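Local coordinates for putative sugar ABC transporter, substrate-binding protein (Clostridium phytofermentans, PDB 4WZZ) that binds L-rhamnose in the cleft between its two lobes and probably serves as the solute-binding component of a sugar ABC transporter, at residues D180-S185 with G216-D221; D222-S227 with G251-A256; K269-G274 with Y293-N298. One frame throughout, in Å; residues are numbered along the deposited sequence.

How the contacts relate
All three contacts belong to the lobe that carries the four-stranded parallel sheet, and contacts 2 and 3 carry residues of the sugar pocket, whereas contact 1 is structural pairing. Contact 1 is backbone chemistry, with two strands hydrogen-bonded at an edge of that sheet and partly buried. Contact 2 has no hydrogen bond across it: helix packing by small side chains grades into a more exposed Met-aromatic contact. Contact 3, the most buried, mixes few backbone bonds with apolar packing at the opposite edge of the sheet. L184 of contact 1 and I252 of contact 2 pack against the next contact in turn, while contacts 2 and 3 both touch the rhamnose.

Contact 1. Residues D180-S185 with G216-D221; sequences DWAVLS and GVYYGD
V183 and V217 stand side by side on one face of the sheet and point the same way, their CG1 methyls 4.0 Å apart. In both valines CG1 lies anti to the backbone N (chi1 172° in V183, -179° in V217), and this shared torsion turns the two methyls along the strands in the same sense. The row continues with S185, whose CB lies 4.1 Å from V217 CG1 and also approaches the ring of Y219 obliquely at CD1. Helix 191-203 covers this face, with I197 touching V183, S185 and V217. L184 and Y218 project from the other face, where L184 CD1 reaches to 4.3 Å from Y218 CB. The Y218 ring leans back toward the start of the pair, so that V183 O sits near the ring plane at its edge and A182 CB comes within 4.4 Å of Y218 CE1. Helix 224-237 packs on this side, through T231 on L184 and through Q230, I234 and A237 on Y218. Helices on both faces and parallel strands between them define the architecture: strand 179-185, helix 191-203 and strand 212-219 form a beta-alpha-beta unit of a periplasmic binding protein lobe, and strand 212-219 is an edge of its parallel sheet. The strands are joined by backbone hydrogen bonds, V183 N to G216 O, Y218 N to V183 O (2.8 Å) and S185 N to Y218 O (2.7 Å). V183 O also receives a CA-H contact from V217. The last bond of the pairing differs: G220 N, just after strand 212-219, approaches S185 O (2.9 Å) from above the carbonyl plane, 46° out of it.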
loop_
_atom_site.group_PDB
_atom_site.type_symbol
_atom_site.label_atom_id
_atom_site.label_comp_id
_atom_site.label_asym_id
_atom_site.label_seq_id
_atom_site.Cartn_x
_atom_site.Cartn_y
_atom_site.Cartn_z
ATOM N N ASP A 180 -25.188 -5.270 -2.598
ATOM C CA ASP A 180 -24.062 -5.884 -3.270
ATOM C C ASP A 180 -22.892 -4.926 -3.330
ATOM O O ASP A 180 -23.064 -3.704 -3.460
ATOM C CB ASP A 180 -24.441 -6.264 -4.690
ATOM C CG ASP A 180 -25.480 -7.361 -4.766
ATOM O OD1 ASP A 180 -25.613 -8.187 -3.839
ATOM O OD2 ASP A 180 -26.166 -7.394 -5.796
ATOM N N TRP A 181 -21.684 -5.468 -3.214
ATOM C CA TRP A 181 -20.496 -4.664 -3.371
ATOM C C TRP A 181 -19.422 -5.516 -4.034
ATOM O O TRP A 181 -19.547 -6.739 -4.141
ATOM C CB TRP A 181 -20.033 -4.079 -2.037
ATOM C CG TRP A 181 -19.592 -5.090 -1.011
ATOM C CD1 TRP A 181 -20.386 -5.906 -0.261
ATOM C CD2 TRP A 181 -18.248 -5.380 -0.636
ATOM N NE1 TRP A 181 -19.609 -6.677 0.573
ATOM C CE2 TRP A 181 -18.295 -6.359 0.372
ATOM C CE3 TRP A 181 -17.008 -4.878 -1.034
ATOM C CZ2 TRP A 181 -17.139 -6.880 0.958
ATOM C CZ3 TRP A 181 -15.876 -5.364 -0.431
ATOM C CH2 TRP A 181 -15.947 -6.368 0.550
ATOM N N ALA A 182 -18.400 -4.848 -4.549
ATOM C CA ALA A 182 -17.321 -5.522 -5.246
ATOM C C ALA A 182 -15.979 -4.908 -4.874
ATOM O O ALA A 182 -15.905 -3.757 -4.465
ATOM C CB ALA A 182 -17.523 -5.444 -6.762
ATOM N N VAL A 183 -14.924 -5.707 -5.007
ATOM C CA VAL A 183 -13.567 -5.209 -4.844
ATOM C C VAL A 183 -12.917 -5.010 -6.203
ATOM O O VAL A 183 -12.942 -5.903 -7.058
ATOM C CB VAL A 183 -12.697 -6.198 -4.077
ATOM C CG1 VAL A 183 -11.244 -5.741 -4.082
ATOM C CG2 VAL A 183 -13.262 -6.390 -2.647
ATOM N N LEU A 184 -12.335 -3.833 -6.393
ATOM C CA LEU A 184 -11.459 -3.576 -7.528
ATOM C C LEU A 184 -10.065 -3.497 -6.938
ATOM O O LEU A 184 -9.705 -2.514 -6.274
ATOM C CB LEU A 184 -11.804 -2.249 -8.213
ATOM C CG LEU A 184 -10.837 -1.806 -9.307
ATOM C CD1 LEU A 184 -10.837 -2.809 -10.443
ATOM C CD2 LEU A 184 -11.209 -0.402 -9.831
ATOM N N SER A 185 -9.311 -4.573 -7.148
ATOM C CA SER A 185 -7.967 -4.681 -6.590
ATOM C C SER A 185 -6.913 -4.215 -7.598
ATOM O O SER A 185 -7.231 -3.685 -8.683
ATOM C CB SER A 185 -7.703 -6.130 -6.189
ATOM O OG SER A 185 -6.560 -6.221 -5.373
ATOM N N GLY A 216 -17.534 -10.282 -5.761
ATOM C CA GLY A 216 -16.270 -10.813 -6.192
ATOM C C GLY A 216 -15.173 -9.788 -6.252
ATOM O O GLY A 216 -15.388 -8.609 -5.940
ATOM N N VAL A 217 -14.004 -10.265 -6.663
ATOM C CA VAL A 217 -12.794 -9.467 -6.739
ATOM C C VAL A 217 -12.352 -9.350 -8.188
ATOM O O VAL A 217 -12.190 -10.372 -8.894
ATOM C CB VAL A 217 -11.645 -10.091 -5.924
ATOM C CG1 VAL A 217 -10.401 -9.198 -6.004
ATOM C CG2 VAL A 217 -12.077 -10.315 -4.481
ATOM N N TYR A 218 -12.139 -8.108 -8.613
ATOM C CA TYR A 218 -11.672 -7.776 -9.956
ATOM C C TYR A 218 -10.275 -7.177 -9.877
ATOM O O TYR A 218 -9.935 -6.556 -8.882
ATOM C CB TYR A 218 -12.615 -6.773 -10.621
ATOM C CG TYR A 218 -14.015 -7.313 -10.883
ATOM C CD1 TYR A 218 -14.891 -7.563 -9.834
ATOM C CD2 TYR A 218 -14.456 -7.559 -12.176
ATOM C CE1 TYR A 218 -16.173 -8.046 -10.062
ATOM C CE2 TYR A 218 -15.732 -8.045 -12.416
ATOM C CZ TYR A 218 -16.577 -8.296 -11.361
ATOM O OH TYR A 218 -17.841 -8.773 -11.615
ATOM N N TYR A 219 -9.457 -7.387 -10.905
ATOM C CA TYR A 219 -8.061 -6.929 -10.851
ATOM C C TYR A 219 -7.728 -5.885 -11.921
ATOM O O TYR A 219 -7.813 -6.136 -13.132
ATOM C CB TYR A 219 -7.128 -8.131 -10.950
ATOM C CG TYR A 219 -7.461 -9.184 -9.929
ATOM C CD1 TYR A 219 -7.008 -9.073 -8.632
ATOM C CD2 TYR A 219 -8.260 -10.282 -10.261
ATOM C CE1 TYR A 219 -7.310 -10.034 -7.688
ATOM C CE2 TYR A 219 -8.565 -11.229 -9.326
ATOM C CZ TYR A 219 -8.099 -11.092 -8.042
ATOM O OH TYR A 219 -8.390 -12.031 -7.079
ATOM N N GLY A 220 -7.325 -4.704 -11.449
ATOM C CA GLY A 220 -6.963 -3.604 -12.319
ATOM C C GLY A 220 -5.471 -3.396 -12.477
ATOM O O GLY A 220 -5.058 -2.497 -13.186
ATOM N N ASP A 221 -4.672 -4.227 -11.804
ATOM C CA ASP A 221 -3.212 -4.318 -12.021
ATOM C C ASP A 221 -2.428 -3.053 -11.710
ATOM O O ASP A 221 -1.285 -2.889 -12.161
ATOM C CB ASP A 221 -2.925 -4.772 -13.448
ATOM C CG ASP A 221 -3.408 -6.184 -13.705
ATOM O OD1 ASP A 221 -3.802 -6.859 -12.740
ATOM O OD2 ASP A 221 -3.435 -6.610 -14.864
#

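Contact 2. Residues D222-S227 with G251-A256; sequences DEYQAS and GIMAAA. With RAM (alpha-L-rhamnopyranose), chain B.
In one of its two deposited conformers, a selenomethionine meets a tyrosine edge-on: M253 SE lies 4.8 Å from the centroid of the Y224 ring and 80° off its normal, a Met-aromatic contact at the rim of the ring that is therefore doubtful as a permanent feature. In this conformer the two side chains cross at about a right angle, and M253 CE comes within 3.5 Å of Y224 CE1, close to the ring plane. The M253 chain bends at chi2 (82°) and again at chi3, and this curl carries its end across to the tyrosine. Deeper in, the helices meet through small groups: A254 CB packs 3.5 Å from S227 CB, and S227 OG passes 3.8 Å from G251 CA. That hydroxyl is turned back to its own helix, where it donates to E223 O at 2.7 Å; S227 N reaches the same oxygen from the opposite face of the carbonyl plane, so the carbonyl oxygen of the N-cap residue E223 accepts two bonds. Just ahead of the helix, D222 OD2 accepts a bond of 2.6 Å from rhamnose O2, while OD1 is held by T248 OG1, which fixes the carboxylate's rotation. The first turn of helix 224-237, which follows strand 212-219, meets the start of helix 249-261, and the latter rests I252, A255 and A256 on L270 of strand 269-272, with helix 276-279 against M253.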
loop_
_atom_site.group_PDB
_atom_site.type_symbol
_atom_site.label_atom_id
_atom_site.label_comp_id
_atom_site.label_asym_id
_atom_site.label_seq_id
_atom_site.Cartn_x
_atom_site.Cartn_y
_atom_site.Cartn_z
ATOM N N ASP A 222 -3.020 -2.150 -10.931
ATOM C CA ASP A 222 -2.386 -0.866 -10.668
ATOM C C ASP A 222 -2.114 -0.064 -11.952
ATOM O O ASP A 222 -1.190 0.769 -12.039
ATOM C CB ASP A 222 -1.113 -1.045 -9.816
ATOM C CG ASP A 222 -1.381 -0.894 -8.339
ATOM O OD1 ASP A 222 -2.409 -0.247 -7.949
ATOM O OD2 ASP A 222 -0.527 -1.384 -7.549
ATOM N N GLU A 223 -2.981 -0.272 -12.938
ATOM C CA GLU A 223 -2.909 0.437 -14.208
ATOM C C GLU A 223 -4.210 1.186 -14.392
ATOM O O GLU A 223 -5.287 0.642 -14.147
ATOM C CB GLU A 223 -2.725 -0.558 -15.350
ATOM C CG GLU A 223 -1.451 -1.346 -15.261
ATOM C CD GLU A 223 -1.204 -2.290 -16.441
ATOM O OE1 GLU A 223 -1.940 -2.231 -17.465
ATOM O OE2 GLU A 223 -0.249 -3.100 -16.325
ATOM N N TYR A 224 -4.100 2.437 -14.837
ATOM C CA TYR A 224 -5.268 3.285 -15.044
ATOM C C TYR A 224 -6.270 2.660 -16.014
ATOM O O TYR A 224 -7.446 2.488 -15.673
ATOM C CB TYR A 224 -4.796 4.640 -15.536
ATOM C CG TYR A 224 -5.893 5.637 -15.836
ATOM C CD1 TYR A 224 -6.539 6.310 -14.802
ATOM C CD2 TYR A 224 -6.253 5.942 -17.150
ATOM C CE1 TYR A 224 -7.538 7.236 -15.063
ATOM C CE2 TYR A 224 -7.254 6.872 -17.418
ATOM C CZ TYR A 224 -7.888 7.509 -16.356
ATOM O OH TYR A 224 -8.879 8.441 -16.557
ATOM N N GLN A 225 -5.821 2.316 -17.216
ATOM C CA GLN A 225 -6.758 1.861 -18.244
ATOM C C GLN A 225 -7.400 0.531 -17.841
ATOM O O GLN A 225 -8.627 0.369 -17.918
ATOM C CB GLN A 225 -6.094 1.764 -19.616
ATOM C CG GLN A 225 -7.089 1.514 -20.753
ATOM C CD GLN A 225 -8.147 2.605 -20.880
ATOM O OE1 GLN A 225 -7.832 3.797 -21.026
ATOM N NE2 GLN A 225 -9.418 2.200 -20.833
ATOM N N ALA A 226 -6.592 -0.412 -17.369
ATOM C CA ALA A 226 -7.127 -1.685 -16.922
ATOM C C ALA A 226 -8.123 -1.478 -15.777
ATOM O O ALA A 226 -9.147 -2.140 -15.704
ATOM C CB ALA A 226 -6.003 -2.604 -16.479
ATOM N N SER A 227 -7.841 -0.533 -14.897
ATOM C CA SER A 227 -8.734 -0.303 -13.771
ATOM C C SER A 227 -10.054 0.342 -14.224
ATOM O O SER A 227 -11.119 -0.011 -13.724
ATOM C CB SER A 227 -8.060 0.540 -12.703
ATOM O OG SER A 227 -6.979 -0.158 -12.138
ATOM N N GLY A 251 -6.570 2.173 -8.717
ATOM C CA GLY A 251 -7.902 1.668 -8.967
ATOM C C GLY A 251 -9.002 2.608 -8.521
ATOM O O GLY A 251 -10.000 2.802 -9.235
ATOM N N ILE A 252 -8.842 3.195 -7.336
ATOM C CA ILE A 252 -9.908 4.049 -6.830
ATOM C C ILE A 252 -10.062 5.301 -7.692
ATOM O O ILE A 252 -11.179 5.730 -7.977
ATOM C CB ILE A 252 -9.755 4.376 -5.333
ATOM C CG1 ILE A 252 -11.079 4.919 -4.768
ATOM C CG2 ILE A 252 -8.570 5.316 -5.084
ATOM C CD1 ILE A 252 -10.999 5.270 -3.296
HETATM N N MSE A 253 -8.970 5.892 -8.139
HETATM C CA MSE A 253 -9.141 7.091 -8.948
HETATM C C MSE A 253 -9.657 6.755 -10.353
HETATM O O MSE A 253 -10.396 7.543 -10.952
HETATM C CB MSE A 253 -7.908 7.997 -8.932
HETATM C CG MSE A 253 -6.604 7.416 -9.436
HETATM SE SE MSE A 253 -6.411 7.454 -11.359
HETATM C CE MSE A 253 -7.788 8.729 -11.862
ATOM N N ALA A 254 -9.324 5.573 -10.861
ATOM C CA ALA A 254 -9.856 5.137 -12.138
ATOM C C ALA A 254 -11.352 4.881 -12.022
ATOM O O ALA A 254 -12.110 5.313 -12.882
ATOM C CB ALA A 254 -9.125 3.881 -12.633
ATOM N N ALA A 255 -11.763 4.180 -10.966
ATOM C CA ALA A 255 -13.182 3.911 -10.756
ATOM C C ALA A 255 -13.939 5.233 -10.600
ATOM O O ALA A 255 -15.062 5.394 -11.097
ATOM C CB ALA A 255 -13.357 3.040 -9.530
ATOM N N ALA A 256 -13.357 6.175 -9.865
ATOM C CA ALA A 256 -14.026 7.471 -9.691
ATOM C C ALA A 256 -14.286 8.159 -11.025
ATOM O O ALA A 256 -15.369 8.747 -11.258
ATOM C CB ALA A 256 -13.203 8.363 -8.796
HETATM C C1 RAM B . -1.292 1.392 -4.874
HETATM C C2 RAM B . -0.251 0.300 -4.656
HETATM C C3 RAM B . 0.273 0.273 -3.221
HETATM C C4 RAM B . -0.873 0.320 -2.216
HETATM C C5 RAM B . -1.815 1.479 -2.535
HETATM C C6 RAM B . -3.025 1.493 -1.614
HETATM O O1 RAM B . -0.659 2.624 -4.850
HETATM O O2 RAM B . -0.882 -0.898 -4.989
HETATM O O3 RAM B . 1.071 -0.901 -3.092
HETATM O O4 RAM B . -0.352 0.456 -0.906
HETATM O O5 RAM B . -2.277 1.399 -3.856
#

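Contact 3. Residues K269-G274 with Y293-N298; sequences KLTGLG and YMFLWN. With RAM (alpha-L-rhamnopyranose), chain B.
T271 donates its hydroxyl to the carbonyl of Y293, OG1 to O at 2.8 Å, with the donor tilted 20° from the carbonyl plane. OG1 stands anti to the backbone N (chi1 -168°), which directs it across the gap toward segment 293-298. One residue on, the backbone takes over: F295 N bonds to G272 O at 3.0 Å, and the same oxygen lies near the ring plane at the edge of F295. F295 O receives a weak bond from G274 N and a CA-H contact from L273, 3.1 Å from CA to O. G274 O, by contrast, is buried and has no polar partner; selenomethionine M294 CE, at 3.3 Å, and L296 CB lie against it. Strand 269-272 is an edge of the parallel sheet, and strand 294-296 runs beside it in nearly the same direction, 16° apart, while pairing antiparallel with strand 357-359. At the C-terminal end of the strands, where solute-binding proteins of this fold place their cleft, L273 and W297 border the rhamnose. L273 CB lies 3.8 Å from the sugar methyl C6, and rhamnose O4 sits in plane at the edge of the W297 ring, 3.5 Å from CZ2. L296 CG rests over the centre of one indole face. The indole NE1 has its partner in Y68 OH, and the Y293 hydroxyl in D173.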
loop_
_atom_site.group_PDB
_atom_site.type_symbol
_atom_site.label_atom_id
_atom_site.label_comp_id
_atom_site.label_asym_id
_atom_site.label_seq_id
_atom_site.Cartn_x
_atom_site.Cartn_y
_atom_site.Cartn_z
ATOM N N LYS A 269 -21.644 4.100 -5.048
ATOM C CA LYS A 269 -20.684 4.794 -4.245
ATOM C C LYS A 269 -19.357 4.043 -4.250
ATOM O O LYS A 269 -19.256 2.863 -4.641
ATOM C CB LYS A 269 -21.202 4.988 -2.829
ATOM C CG LYS A 269 -22.463 5.865 -2.717
ATOM C CD LYS A 269 -22.211 7.258 -3.303
ATOM C CE LYS A 269 -23.311 8.216 -3.018
ATOM N NZ LYS A 269 -22.968 9.553 -3.560
ATOM N N LEU A 270 -18.330 4.767 -3.845
ATOM C CA LEU A 270 -16.958 4.318 -3.988
ATOM C C LEU A 270 -16.209 4.582 -2.686
ATOM O O LEU A 270 -16.328 5.650 -2.115
ATOM C CB LEU A 270 -16.290 5.100 -5.111
ATOM C CG LEU A 270 -14.823 4.801 -5.431
ATOM C CD1 LEU A 270 -14.649 3.361 -5.872
ATOM C CD2 LEU A 270 -14.333 5.766 -6.498
ATOM N N THR A 271 -15.449 3.598 -2.231
ATOM C CA THR A 271 -14.481 3.819 -1.169
ATOM C C THR A 271 -13.246 2.961 -1.455
ATOM O O THR A 271 -13.151 2.299 -2.495
ATOM C CB THR A 271 -15.067 3.580 0.235
ATOM O OG1 THR A 271 -14.173 4.083 1.235
ATOM C CG2 THR A 271 -15.334 2.109 0.487
ATOM N N GLY A 272 -12.285 3.021 -0.552
ATOM C CA GLY A 272 -11.025 2.335 -0.762
ATOM C C GLY A 272 -9.840 3.068 -0.189
ATOM O O GLY A 272 -9.951 3.763 0.826
ATOM N N LEU A 273 -8.707 2.892 -0.864
ATOM C CA LEU A 273 -7.406 3.416 -0.431
ATOM C C LEU A 273 -6.894 4.331 -1.533
ATOM O O LEU A 273 -6.482 3.868 -2.577
ATOM C CB LEU A 273 -6.439 2.245 -0.173
ATOM C CG LEU A 273 -6.950 1.252 0.885
ATOM C CD1 LEU A 273 -5.979 0.088 1.027
ATOM C CD2 LEU A 273 -7.231 1.944 2.249
ATOM N N GLY A 274 -6.915 5.636 -1.301
ATOM C CA GLY A 274 -6.579 6.576 -2.346
ATOM C C GLY A 274 -5.724 7.759 -1.893
ATOM O O GLY A 274 -5.613 8.064 -0.703
ATOM N N TYR A 293 -16.015 9.034 1.561
ATOM C CA TYR A 293 -14.763 9.032 2.305
ATOM C C TYR A 293 -13.964 7.805 1.942
ATOM O O TYR A 293 -14.486 6.834 1.362
ATOM C CB TYR A 293 -14.958 9.119 3.826
ATOM C CG TYR A 293 -15.830 8.042 4.458
ATOM C CD1 TYR A 293 -17.198 8.222 4.591
ATOM C CD2 TYR A 293 -15.273 6.873 4.972
ATOM C CE1 TYR A 293 -17.997 7.267 5.196
ATOM C CE2 TYR A 293 -16.078 5.906 5.603
ATOM C CZ TYR A 293 -17.434 6.116 5.697
ATOM O OH TYR A 293 -18.265 5.179 6.295
HETATM N N MSE A 294 -12.670 7.897 2.216
HETATM C CA MSE A 294 -11.753 6.788 1.938
HETATM C C MSE A 294 -10.609 6.872 2.944
HETATM O O MSE A 294 -10.647 7.695 3.867
HETATM C CB MSE A 294 -11.276 6.850 0.491
HETATM C CG MSE A 294 -10.665 8.157 0.091
HETATM SE SE MSE A 294 -8.760 8.164 0.506
HETATM C CE MSE A 294 -8.283 9.905 -0.377
ATOM N N PHE A 295 -9.614 5.999 2.809
ATOM C CA PHE A 295 -8.534 5.929 3.785
ATOM C C PHE A 295 -7.182 5.842 3.115
ATOM O O PHE A 295 -7.041 5.323 2.014
ATOM C CB PHE A 295 -8.696 4.684 4.676
ATOM C CG PHE A 295 -10.026 4.610 5.352
ATOM C CD1 PHE A 295 -11.123 4.108 4.678
ATOM C CD2 PHE A 295 -10.188 5.055 6.654
ATOM C CE1 PHE A 295 -12.357 4.069 5.275
ATOM C CE2 PHE A 295 -11.439 4.993 7.250
ATOM C CZ PHE A 295 -12.500 4.514 6.557
ATOM N N LEU A 296 -6.163 6.316 3.815
ATOM C CA LEU A 296 -4.801 5.976 3.432
ATOM C C LEU A 296 -3.911 6.187 4.646
ATOM O O LEU A 296 -4.309 5.842 5.769
ATOM C CB LEU A 296 -4.354 6.775 2.189
ATOM C CG LEU A 296 -3.248 6.088 1.363
ATOM C CD1 LEU A 296 -3.811 4.928 0.551
ATOM C CD2 LEU A 296 -2.521 7.098 0.457
ATOM N N TRP A 297 -2.733 6.753 4.412
ATOM C CA TRP A 297 -1.623 6.883 5.361
ATOM C C TRP A 297 -0.634 7.717 4.571
ATOM O O TRP A 297 -0.842 7.946 3.384
ATOM C CB TRP A 297 -1.009 5.510 5.744
ATOM C CG TRP A 297 -0.639 4.757 4.538
ATOM C CD1 TRP A 297 0.473 4.907 3.779
ATOM C CD2 TRP A 297 -1.446 3.774 3.895
ATOM N NE1 TRP A 297 0.425 4.061 2.699
ATOM C CE2 TRP A 297 -0.756 3.361 2.740
ATOM C CE3 TRP A 297 -2.679 3.201 4.191
ATOM C CZ2 TRP A 297 -1.269 2.391 1.872
ATOM C CZ3 TRP A 297 -3.174 2.230 3.345
ATOM C CH2 TRP A 297 -2.479 1.846 2.189
ATOM N N ASN A 298 0.445 8.179 5.194
ATOM C CA ASN A 298 1.360 9.044 4.485
ATOM C C ASN A 298 2.432 8.224 3.774
ATOM O O ASN A 298 3.302 7.651 4.433
ATOM C CB ASN A 298 1.998 10.050 5.459
ATOM C CG ASN A 298 2.844 11.092 4.756
ATOM O OD1 ASN A 298 3.460 10.823 3.729
ATOM N ND2 ASN A 298 2.905 12.297 5.331
HETATM C C1 RAM B . -1.292 1.392 -4.874
HETATM C C2 RAM B . -0.251 0.300 -4.656
HETATM C C3 RAM B . 0.273 0.273 -3.221
HETATM C C4 RAM B . -0.873 0.320 -2.216
HETATM C C5 RAM B . -1.815 1.479 -2.535
HETATM C C6 RAM B . -3.025 1.493 -1.614
HETATM O O1 RAM B . -0.659 2.624 -4.850
HETATM O O2 RAM B . -0.882 -0.898 -4.989
HETATM O O3 RAM B . 1.071 -0.901 -3.092
HETATM O O4 RAM B . -0.352 0.456 -0.906
HETATM O O5 RAM B . -2.277 1.399 -3.856
#